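Local coordinates for esterase family protein (Staphylococcus aureus, PDB 7L0A) that probably hydrolyses S-formylglutathione to formate and glutathione, as a serine esterase of the esterase D family with the alpha/beta-hydrolase fold, at residues H128-Y133 against M162-N167; S153-F156 against N160-D163; A89-A94 against K171-G176. All blocks are in the same frame, centred on the assembly; numbering follows the deposited sequence.

From the N terminus the chain first passes 89-94, at the end of the short helix 88-91. It then runs through strand 123-128 into 128-133, the turn carrying Ser129, and on through strand 148-152 into 153-156. Contact 2 closes the shortest loop, from 153-156 to 160-163. Contact 1 closes a longer one, from 128-133 to 162-167, and ends on the same stretch, sharing Met162 and Asp163. Contact 3, between 89-94 and 171-176, encloses both. Together they fasten the long connection between strand 148-152 and helix 168-177 to the turn of the predicted nucleophile and to helix 88-91. Leu161, Trp166, Met130, Tyr90 and Ile174 form the apolar continuity between them.

Contact 1 of 3, residues H128-Y133 against M162-N167; sequences HSMGGY and MDLEWN
Met130 lays its thioether against the CD1 branch of Leu164, SD to CD1 3.5 Å, with its CG also touching that methyl. The segment 128-133 is the nucleophile elbow of an alpha/beta hydrolase: strand 123-128 ends at His128, Ser129 takes the strained backbone of the turn (phi 59°, psi -118°), and helix 130-141 starts at Met130. Ser129 is the predicted nucleophile of the charge relay with Asp213 and His242. A magnesium ion lies about 3 Å from its side chain.

The methionine chain bends at both chi2 and chi3, which folds the sulfur and methyl back beside the indole of Trp166. Met130 SD is 4.1 Å from Trp166 CZ2 and approaches the six-membered ring obliquely, a Met-aromatic contact. The two side chains cross at about a right angle; Met130 SD lies nearest Trp166 CZ2, and Met130 CE nearest Trp166 CH2, 4.2 Å away. The indole NE1, two bonds from CZ2, donates to Leu161 O, and the ring meets that of Tyr90.

No hydrogen bond joins the two segments; Ser129 O accepts from Gly132 N and Tyr133 N as helix 130-141 begins. The other methyl of Leu164, CD2, is 4.4 Å from Ser129 OG.

Contact 2 of 3, residues S153-F156 against N160-D163; sequences SAVF and NLMD
Asn160 OD1 is gripped by a water, which donates to it over 2.8 Å, and by two weak backbone bonds, from Phe156 N and from Glu157 N in the intervening turn. The bond from Phe156 N to Asn160 OD1 is long, 3.4 Å, and bent to 138° at the hydrogen. The same water accepts from Phe156 N at 3.0 Å and donates to Ala154 O at 2.8 Å. Both its protons and an acceptor site are therefore used, and it relays the amide oxygen to the backbone more firmly than the direct bond does. The other end of the amide, ND2, donates to Asp218 OD2, so both ends are fixed and the rotation of the flat group is set.

Beside this polar cluster Val155 supplies the apolar half. Its CG1, anti to the backbone N (chi1 168°), reaches Asn160 CB at 3.7 Å, the two side chains sliding past each other in opposite directions. The same methyl meets Leu161 CD2 more loosely, at 4.2 Å. Within 160-163 a turn is closed by Asp163 N bonding to Asn160 O.

The contact folds the start of the connection after strand 148-152 back on itself, close to the predicted active site: the side chain of Val155 lies about 4 Å from that of Ser129. Val155 and Leu161 both pack against Met130 at the start of helix 130-141, while the ring of Phe156 stacks on Phe222 of helix 216-228.

Contact 3 of 3, residues A89-A94 against K171-G176; sequences AYANMA and KEAIIG
Ala91 meets Ala173 methyl to methyl, CB to CB 3.8 Å, and this small-residue pairing brings the two backbones close, their CA atoms 5.8 Å apart. The same Ala91 CB also touches the end of Ile174, CD1, at 3.7 Å. The isoleucine reaches it because CG1 stands anti to the carbonyl carbon (chi1 -66°) and the chain bends again at chi2, turning CD1 toward 89-94. Two successive residues of helix 168-177 thus meet the one methyl from directions roughly at right angles, with Ala173 pointing its CB toward 89-94 and Ile174 coming in from the flank. Farther inward, CG1 of Ile174 also packs on the indole of Trp166.

The segments join the last residues of the short helix 88-91, and the turn after it, to the middle of helix 168-177. In this alpha/beta-hydrolase fold the first follows strand 79-83, whereas the second comes after the long connection that leaves strand 148-152. The contact is peripheral packing away from the predicted charge relay.

Polar atoms meet the methyl of Ala173 without bonding to it. Ala91 O is 3.4 Å from Ala173 CB, and Asn92 ND2 lies 3.6 Å from that same carbon. Asn92 ND2 instead donates to Phe169 O, a backbone carbonyl one turn earlier in helix 168-177.

Contact 1 of 3, residues H128-Y133 against M162-N167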
loop_
_atom_site.group_PDB
_atom_site.type_symbol
_atom_site.label_atom_id
_atom_site.label_comp_id
_atom_site.label_asym_id
_atom_site.label_seq_id
_atom_site.Cartn_x
_atom_site.Cartn_y
_atom_site.Cartn_z
ATOM N N HIS B 128 10.008 0.333 -20.164
ATOM C CA HIS B 128 10.140 -0.096 -21.554
ATOM C C HIS B 128 9.145 0.585 -22.482
ATOM O O HIS B 128 8.011 0.922 -22.112
ATOM C CB HIS B 128 9.977 -1.620 -21.657
ATOM C CG HIS B 128 8.596 -2.117 -21.351
ATOM N ND1 HIS B 128 8.213 -2.506 -20.079
ATOM C CD2 HIS B 128 7.519 -2.331 -22.146
ATOM C CE1 HIS B 128 6.958 -2.914 -20.112
ATOM N NE2 HIS B 128 6.522 -2.834 -21.353
ATOM N N SER B 129 9.584 0.762 -23.741
ATOM C CA SER B 129 8.784 1.311 -24.839
ATOM C C SER B 129 8.325 2.715 -24.451
ATOM O O SER B 129 9.192 3.595 -24.275
ATOM C CB SER B 129 7.682 0.326 -25.239
ATOM O OG SER B 129 7.319 0.586 -26.576
ATOM N N MET B 130 7.029 3.007 -24.336
ATOM C CA MET B 130 6.686 4.350 -23.861
ATOM C C MET B 130 7.174 4.603 -22.452
ATOM O O MET B 130 7.409 5.760 -22.077
ATOM C CB MET B 130 5.186 4.625 -23.951
ATOM C CG MET B 130 4.746 4.955 -25.359
ATOM S SD MET B 130 5.547 6.371 -26.118
ATOM C CE MET B 130 5.227 7.663 -24.917
ATOM N N GLY B 131 7.276 3.556 -21.618
ATOM C CA GLY B 131 7.922 3.700 -20.337
ATOM C C GLY B 131 9.411 3.971 -20.429
ATOM O O GLY B 131 10.004 4.454 -19.465
ATOM N N GLY B 132 10.033 3.630 -21.558
ATOM C CA GLY B 132 11.425 3.969 -21.762
ATOM C C GLY B 132 11.569 5.418 -22.197
ATOM O O GLY B 132 12.520 6.093 -21.820
ATOM N N TYR B 133 10.611 5.884 -23.007
ATOM C CA TYR B 133 10.475 7.328 -23.267
ATOM C C TYR B 133 10.290 8.092 -21.960
ATOM O O TYR B 133 11.002 9.074 -21.691
ATOM C CB TYR B 133 9.296 7.562 -24.201
ATOM C CG TYR B 133 8.863 8.996 -24.394
ATOM C CD1 TYR B 133 7.951 9.587 -23.548
ATOM C CD2 TYR B 133 9.352 9.737 -25.435
ATOM C CE1 TYR B 133 7.525 10.884 -23.714
ATOM C CE2 TYR B 133 8.944 11.040 -25.610
ATOM C CZ TYR B 133 8.041 11.598 -24.738
ATOM O OH TYR B 133 7.644 12.911 -24.917
ATOM N N MET B 162 3.848 6.995 -33.838
ATOM C CA MET B 162 2.757 6.561 -34.695
ATOM C C MET B 162 2.702 5.054 -34.867
ATOM O O MET B 162 1.712 4.553 -35.402
ATOM C CB MET B 162 2.893 7.265 -36.050
ATOM C CG MET B 162 2.942 8.777 -35.910
ATOM S SD MET B 162 1.330 9.415 -35.435
ATOM C CE MET B 162 0.473 9.195 -37.008
ATOM N N ASP B 163 3.719 4.325 -34.420
ATOM C CA ASP B 163 3.769 2.879 -34.570
ATOM C C ASP B 163 3.204 2.139 -33.370
ATOM O O ASP B 163 3.212 0.905 -33.362
ATOM C CB ASP B 163 5.214 2.408 -34.787
ATOM C CG ASP B 163 5.737 2.733 -36.169
ATOM O OD1 ASP B 163 4.980 3.327 -36.969
ATOM O OD2 ASP B 163 6.905 2.396 -36.460
ATOM N N LEU B 164 2.711 2.854 -32.368
ATOM C CA LEU B 164 2.390 2.256 -31.079
ATOM C C LEU B 164 0.896 1.969 -30.943
ATOM O O LEU B 164 0.073 2.397 -31.761
ATOM C CB LEU B 164 2.863 3.179 -29.951
ATOM C CG LEU B 164 4.336 3.579 -30.061
ATOM C CD1 LEU B 164 4.687 4.541 -28.927
ATOM C CD2 LEU B 164 5.265 2.369 -30.030
ATOM N N GLU B 165 0.557 1.251 -29.863
ATOM C CA GLU B 165 -0.782 0.699 -29.648
ATOM C C GLU B 165 -1.715 1.637 -28.915
ATOM O O GLU B 165 -2.493 1.216 -28.045
ATOM C CB GLU B 165 -0.652 -0.628 -28.892
ATOM C CG GLU B 165 0.083 -1.708 -29.658
ATOM C CD GLU B 165 -0.553 -1.988 -31.009
ATOM O OE1 GLU B 165 -1.801 -1.981 -31.097
ATOM O OE2 GLU B 165 0.200 -2.194 -31.987
ATOM N N TRP B 166 -1.711 2.911 -29.273
ATOM C CA TRP B 166 -2.604 3.881 -28.667
ATOM C C TRP B 166 -4.065 3.513 -28.854
ATOM O O TRP B 166 -4.456 3.012 -29.908
ATOM C CB TRP B 166 -2.348 5.246 -29.321
ATOM C CG TRP B 166 -0.962 5.737 -29.189
ATOM C CD1 TRP B 166 0.032 5.702 -30.140
ATOM C CD2 TRP B 166 -0.395 6.351 -28.041
ATOM N NE1 TRP B 166 1.182 6.257 -29.638
ATOM C CE2 TRP B 166 0.946 6.668 -28.350
ATOM C CE3 TRP B 166 -0.891 6.675 -26.778
ATOM C CZ2 TRP B 166 1.801 7.273 -27.425
ATOM C CZ3 TRP B 166 -0.051 7.277 -25.877
ATOM C CH2 TRP B 166 1.277 7.574 -26.203
ATOM N N ASN B 167 -4.883 3.795 -27.831
ATOM C CA ASN B 167 -6.333 3.741 -28.021
ATOM C C ASN B 167 -6.795 4.917 -28.897
ATOM O O ASN B 167 -6.016 5.792 -29.282
ATOM C CB ASN B 167 -7.060 3.680 -26.668
ATOM C CG ASN B 167 -6.978 4.972 -25.846
ATOM O OD1 ASN B 167 -6.645 6.056 -26.343
ATOM N ND2 ASN B 167 -7.381 4.875 -24.593
#

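Contact 2 of 3, residues S153-F156 against N160-D163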
loop_
_atom_site.group_PDB
_atom_site.type_symbol
_atom_site.label_atom_id
_atom_site.label_comp_id
_atom_site.label_asym_id
_atom_site.label_seq_id
_atom_site.Cartn_x
_atom_site.Cartn_y
_atom_site.Cartn_z
ATOM N N SER B 153 14.178 -0.884 -24.552
ATOM C CA SER B 153 13.443 -0.909 -25.812
ATOM C C SER B 153 12.667 0.391 -26.014
ATOM O O SER B 153 11.476 0.377 -26.372
ATOM C CB SER B 153 12.483 -2.100 -25.848
ATOM O OG SER B 153 13.153 -3.285 -25.434
ATOM N N ALA B 154 13.367 1.515 -25.796
ATOM C CA ALA B 154 12.695 2.790 -25.598
ATOM C C ALA B 154 12.340 3.475 -26.917
ATOM O O ALA B 154 12.968 3.272 -27.959
ATOM C CB ALA B 154 13.559 3.731 -24.755
ATOM N N VAL B 155 11.272 4.262 -26.835
ATOM C CA VAL B 155 10.853 5.234 -27.849
ATOM C C VAL B 155 11.646 6.520 -27.646
ATOM O O VAL B 155 11.490 7.207 -26.631
ATOM C CB VAL B 155 9.344 5.475 -27.717
ATOM C CG1 VAL B 155 8.874 6.668 -28.534
ATOM C CG2 VAL B 155 8.542 4.226 -28.099
ATOM N N PHE B 156 12.527 6.836 -28.599
ATOM C CA PHE B 156 13.367 8.027 -28.529
ATOM C C PHE B 156 13.015 9.096 -29.555
ATOM O O PHE B 156 13.554 10.227 -29.480
ATOM C CB PHE B 156 14.859 7.671 -28.721
ATOM C CG PHE B 156 15.481 6.858 -27.588
ATOM C CD1 PHE B 156 15.600 7.383 -26.317
ATOM C CD2 PHE B 156 15.987 5.579 -27.834
ATOM C CE1 PHE B 156 16.189 6.636 -25.281
ATOM C CE2 PHE B 156 16.575 4.847 -26.817
ATOM C CZ PHE B 156 16.665 5.368 -25.541
ATOM N N ASN B 160 8.457 7.317 -33.945
ATOM C CA ASN B 160 8.113 6.066 -33.281
ATOM C C ASN B 160 6.684 6.093 -32.745
ATOM O O ASN B 160 6.061 5.034 -32.565
ATOM C CB ASN B 160 9.027 5.768 -32.091
ATOM C CG ASN B 160 10.462 5.552 -32.457
ATOM O OD1 ASN B 160 11.331 5.707 -31.594
ATOM N ND2 ASN B 160 10.727 5.129 -33.688
ATOM N N LEU B 161 6.175 7.292 -32.422
ATOM C CA LEU B 161 4.916 7.403 -31.697
ATOM C C LEU B 161 3.754 6.892 -32.525
ATOM O O LEU B 161 2.750 6.430 -31.978
ATOM C CB LEU B 161 4.653 8.859 -31.303
ATOM C CG LEU B 161 5.601 9.498 -30.302
ATOM C CD1 LEU B 161 5.400 11.010 -30.289
ATOM C CD2 LEU B 161 5.370 8.948 -28.909
ATOM N N MET B 162 3.848 6.995 -33.838
ATOM C CA MET B 162 2.757 6.561 -34.695
ATOM C C MET B 162 2.702 5.054 -34.867
ATOM O O MET B 162 1.712 4.553 -35.402
ATOM C CB MET B 162 2.893 7.265 -36.050
ATOM C CG MET B 162 2.942 8.777 -35.910
ATOM S SD MET B 162 1.330 9.415 -35.435
ATOM C CE MET B 162 0.473 9.195 -37.008
ATOM N N ASP B 163 3.719 4.325 -34.420
ATOM C CA ASP B 163 3.769 2.879 -34.570
ATOM C C ASP B 163 3.204 2.139 -33.370
ATOM O O ASP B 163 3.212 0.905 -33.362
ATOM C CB ASP B 163 5.214 2.408 -34.787
ATOM C CG ASP B 163 5.737 2.733 -36.169
ATOM O OD1 ASP B 163 4.980 3.327 -36.969
ATOM O OD2 ASP B 163 6.905 2.396 -36.460
HETATM O O HOH W 1 13.527 4.597 -30.360
#

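Contact 3 of 3, residues A89-A94 against K171-G176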
loop_
_atom_site.group_PDB
_atom_site.type_symbol
_atom_site.label_atom_id
_atom_site.label_comp_id
_atom_site.label_asym_id
_atom_site.label_seq_id
_atom_site.Cartn_x
_atom_site.Cartn_y
_atom_site.Cartn_z
ATOM N N ALA B 89 -2.962 9.917 -20.363
ATOM C CA ALA B 89 -2.034 10.741 -19.588
ATOM C C ALA B 89 -0.979 11.379 -20.478
ATOM O O ALA B 89 -0.515 12.495 -20.201
ATOM C CB ALA B 89 -1.364 9.912 -18.493
ATOM N N TYR B 90 -0.633 10.728 -21.590
ATOM C CA TYR B 90 0.489 11.208 -22.383
ATOM C C TYR B 90 0.145 12.422 -23.228
ATOM O O TYR B 90 0.978 13.316 -23.374
ATOM C CB TYR B 90 1.008 10.110 -23.316
ATOM C CG TYR B 90 1.662 8.935 -22.648
ATOM C CD1 TYR B 90 3.002 8.986 -22.261
ATOM C CD2 TYR B 90 0.970 7.763 -22.435
ATOM C CE1 TYR B 90 3.623 7.893 -21.674
ATOM C CE2 TYR B 90 1.581 6.675 -21.816
ATOM C CZ TYR B 90 2.910 6.743 -21.461
ATOM O OH TYR B 90 3.553 5.699 -20.887
ATOM N N ALA B 91 -1.043 12.467 -23.822
ATOM C CA ALA B 91 -1.307 13.560 -24.736
ATOM C C ALA B 91 -2.710 14.145 -24.690
ATOM O O ALA B 91 -2.979 15.060 -25.471
ATOM C CB ALA B 91 -1.006 13.127 -26.190
ATOM N N ASN B 92 -3.593 13.691 -23.797
ATOM C CA ASN B 92 -4.933 14.261 -23.723
ATOM C C ASN B 92 -5.139 15.233 -22.566
ATOM O O ASN B 92 -6.209 15.861 -22.495
ATOM C CB ASN B 92 -5.985 13.162 -23.611
ATOM C CG ASN B 92 -6.064 12.304 -24.850
ATOM O OD1 ASN B 92 -5.503 11.225 -24.910
ATOM N ND2 ASN B 92 -6.761 12.807 -25.858
ATOM N N MET B 93 -4.180 15.353 -21.654
ATOM C CA MET B 93 -4.386 16.161 -20.463
ATOM C C MET B 93 -3.725 17.528 -20.599
ATOM O O MET B 93 -2.778 17.728 -21.369
ATOM C CB MET B 93 -3.840 15.445 -19.225
ATOM C CG MET B 93 -4.347 14.035 -19.085
ATOM S SD MET B 93 -6.125 13.946 -18.754
ATOM C CE MET B 93 -6.201 14.496 -17.049
ATOM N N ALA B 94 -4.254 18.475 -19.824
ATOM C CA ALA B 94 -3.673 19.803 -19.746
ATOM C C ALA B 94 -2.295 19.781 -19.078
ATOM O O ALA B 94 -1.941 18.872 -18.317
ATOM C CB ALA B 94 -4.616 20.732 -18.980
ATOM N N LYS B 171 -4.722 8.217 -29.615
ATOM C CA LYS B 171 -4.136 8.275 -30.958
ATOM C C LYS B 171 -4.506 9.578 -31.655
ATOM O O LYS B 171 -3.669 10.186 -32.335
ATOM C CB LYS B 171 -4.584 7.086 -31.802
ATOM C CG LYS B 171 -3.974 7.002 -33.205
ATOM C CD LYS B 171 -2.471 6.820 -33.134
ATOM C CE LYS B 171 -1.871 6.608 -34.522
ATOM N NZ LYS B 171 -2.346 5.333 -35.139
ATOM N N GLU B 172 -5.750 10.041 -31.482
ATOM C CA GLU B 172 -6.154 11.279 -32.143
ATOM C C GLU B 172 -5.345 12.464 -31.635
ATOM O O GLU B 172 -5.029 13.387 -32.410
ATOM C CB GLU B 172 -7.644 11.524 -31.927
ATOM C CG GLU B 172 -8.231 12.637 -32.764
ATOM C CD GLU B 172 -8.332 12.253 -34.217
ATOM O OE1 GLU B 172 -8.241 11.038 -34.534
ATOM O OE2 GLU B 172 -8.515 13.173 -35.041
ATOM N N ALA B 173 -5.015 12.477 -30.333
ATOM C CA ALA B 173 -4.174 13.535 -29.781
ATOM C C ALA B 173 -2.741 13.417 -30.280
ATOM O O ALA B 173 -2.086 14.444 -30.544
ATOM C CB ALA B 173 -4.211 13.510 -28.251
ATOM N N ILE B 174 -2.239 12.187 -30.425
ATOM C CA ILE B 174 -0.887 11.978 -30.948
ATOM C C ILE B 174 -0.799 12.472 -32.394
ATOM O O ILE B 174 0.105 13.236 -32.745
ATOM C CB ILE B 174 -0.487 10.493 -30.833
ATOM C CG1 ILE B 174 -0.368 10.037 -29.374
ATOM C CG2 ILE B 174 0.851 10.217 -31.558
ATOM C CD1 ILE B 174 0.639 10.815 -28.544
ATOM N N ILE B 175 -1.738 12.053 -33.255
ATOM C CA ILE B 175 -1.727 12.516 -34.643
ATOM C C ILE B 175 -1.810 14.034 -34.681
ATOM O O ILE B 175 -1.095 14.700 -35.447
ATOM C CB ILE B 175 -2.885 11.889 -35.437
ATOM C CG1 ILE B 175 -2.688 10.391 -35.632
ATOM C CG2 ILE B 175 -2.959 12.509 -36.835
ATOM C CD1 ILE B 175 -3.920 9.656 -36.151
ATOM N N GLY B 176 -2.703 14.608 -33.864
ATOM C CA GLY B 176 -2.990 16.035 -33.944
ATOM C C GLY B 176 -1.879 16.932 -33.440
ATOM O O GLY B 176 -1.834 18.116 -33.808
#